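Local coordinates for maltose operon transcriptional repressor (Staphylococcus aureus subsp. aureus Mu50, PDB 3HCW), which probably represses transcription of the maltose operon by binding DNA, with a periplasmic-binding-protein-like portion of the kind that senses a small effector in related repressors, at residues I176-Y179 / M180-L183. Residues are numbered along the deposited sequence; the frame is centred on the assembly and turned at random.
Sequences ILNY and MQNL
Q181 lays its amide over the branched end of L177, one helical turn earlier: NE2 of Q181 lies 3.6 Å from CD1 of L177 and nearly as close to its CG, the two side chains crossing at a slant. Beyond CG the glutamine runs extended (chi2 168°), long enough for its amide to reach back to the leucine on an exposed flank where a polar group is at home. L177, partly exposed, also touches L214, which gives its apolar end a second partner. N182, a methylene shorter, uses its amide differently. Its ND2 donates to O of N178 at 3.2 Å with an N-H...O angle of 166°, coming from above the carbonyl plane, while N of N182 reaches the same oxygen from the opposite face. One carbonyl thus takes both a regular i to i+4 helix bond and a side-chain bond, which favours one orientation of the asparagine's amide. All this lies on helix 173-187, which packs beside strand 163-169, outermost on its side of the chain's sheet, in a lobe of the periplasmic-binding-protein type. Underneath, the helix turns apolar groups inward. CG2 of I176 meets CG of M180 at 4.3 Å, a methyl of the beta-branched isoleucine against a methylene, and both residues press on V210 of helix 201-213. The methionine's flexible thioether bends at chi2 (-59°) and again at chi3, bringing CE of M180 to 4.2 Å from CB of Y179. Such pliancy suits a buried place shared with I137 and L211, while L183 sets an apolar branch on I135 and I167 of the sheet.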
loop_
_atom_site.group_PDB
_atom_site.type_symbol
_atom_site.label_atom_id
_atom_site.label_comp_id
_atom_site.label_asym_id
_atom_site.label_seq_id
_atom_site.Cartn_x
_atom_site.Cartn_y
_atom_site.Cartn_z
ATOM N N ILE A 176 14.546 -5.406 -14.990
ATOM C CA ILE A 176 14.046 -4.113 -15.478
ATOM C C ILE A 176 15.211 -3.251 -15.966
ATOM O O ILE A 176 15.158 -2.706 -17.076
ATOM C CB ILE A 176 13.275 -3.291 -14.388
ATOM C CG1 ILE A 176 12.187 -4.118 -13.672
ATOM C CG2 ILE A 176 12.724 -1.986 -14.981
ATOM C CD1 ILE A 176 10.884 -4.252 -14.387
ATOM N N LEU A 177 16.255 -3.152 -15.136
ATOM C CA LEU A 177 17.475 -2.407 -15.457
ATOM C C LEU A 177 18.060 -2.790 -16.806
ATOM O O LEU A 177 18.419 -1.909 -17.585
ATOM C CB LEU A 177 18.543 -2.551 -14.352
ATOM C CG LEU A 177 19.929 -1.897 -14.530
ATOM C CD1 LEU A 177 19.869 -0.372 -14.797
ATOM C CD2 LEU A 177 20.837 -2.194 -13.332
ATOM N N ASN A 178 18.130 -4.091 -17.087
ATOM C CA ASN A 178 18.675 -4.568 -18.358
ATOM C C ASN A 178 17.837 -4.111 -19.551
ATOM O O ASN A 178 18.383 -3.682 -20.568
ATOM C CB ASN A 178 18.818 -6.092 -18.350
ATOM C CG ASN A 178 19.218 -6.643 -19.704
ATOM O OD1 ASN A 178 20.359 -6.479 -20.140
ATOM N ND2 ASN A 178 18.276 -7.287 -20.386
ATOM N N TYR A 179 16.513 -4.199 -19.411
ATOM C CA TYR A 179 15.593 -3.731 -20.445
ATOM C C TYR A 179 15.700 -2.222 -20.692
ATOM O O TYR A 179 15.668 -1.793 -21.837
ATOM C CB TYR A 179 14.142 -4.110 -20.119
ATOM C CG TYR A 179 13.806 -5.564 -20.338
ATOM C CD1 TYR A 179 14.022 -6.177 -21.576
ATOM C CD2 TYR A 179 13.255 -6.326 -19.317
ATOM C CE1 TYR A 179 13.715 -7.520 -21.775
ATOM C CE2 TYR A 179 12.934 -7.666 -19.509
ATOM C CZ TYR A 179 13.169 -8.257 -20.734
ATOM O OH TYR A 179 12.852 -9.585 -20.915
ATOM N N MET A 180 15.827 -1.428 -19.629
ATOM C CA MET A 180 15.934 0.021 -19.793
ATOM C C MET A 180 17.322 0.454 -20.252
ATOM O O MET A 180 17.439 1.458 -20.941
ATOM C CB MET A 180 15.499 0.795 -18.530
ATOM C CG MET A 180 14.005 0.690 -18.136
ATOM S SD MET A 180 12.823 1.251 -19.381
ATOM C CE MET A 180 12.296 -0.307 -20.105
ATOM N N GLN A 181 18.361 -0.303 -19.880
ATOM C CA GLN A 181 19.725 -0.092 -20.410
ATOM C C GLN A 181 19.769 -0.188 -21.930
ATOM O O GLN A 181 20.377 0.661 -22.593
ATOM C CB GLN A 181 20.725 -1.085 -19.811
ATOM C CG GLN A 181 21.375 -0.612 -18.524
ATOM C CD GLN A 181 22.137 -1.711 -17.793
ATOM O OE1 GLN A 181 22.115 -2.886 -18.193
ATOM N NE2 GLN A 181 22.822 -1.328 -16.711
ATOM N N ASN A 182 19.110 -1.215 -22.471
ATOM C CA ASN A 182 18.927 -1.377 -23.917
ATOM C C ASN A 182 18.300 -0.187 -24.640
ATOM O O ASN A 182 18.594 0.047 -25.813
ATOM C CB ASN A 182 18.074 -2.609 -24.195
ATOM C CG ASN A 182 18.900 -3.827 -24.493
ATOM O OD1 ASN A 182 19.088 -4.181 -25.653
ATOM N ND2 ASN A 182 19.417 -4.472 -23.451
ATOM N N LEU A 183 17.439 0.555 -23.941
ATOM C CA LEU A 183 16.682 1.647 -24.547
ATOM C C LEU A 183 17.289 3.001 -24.234
ATOM O O LEU A 183 16.872 4.007 -24.792
ATOM C CB LEU A 183 15.230 1.617 -24.057
ATOM C CG LEU A 183 14.352 0.448 -24.509
ATOM C CD1 LEU A 183 13.006 0.477 -23.793
ATOM C CD2 LEU A 183 14.173 0.452 -26.025
#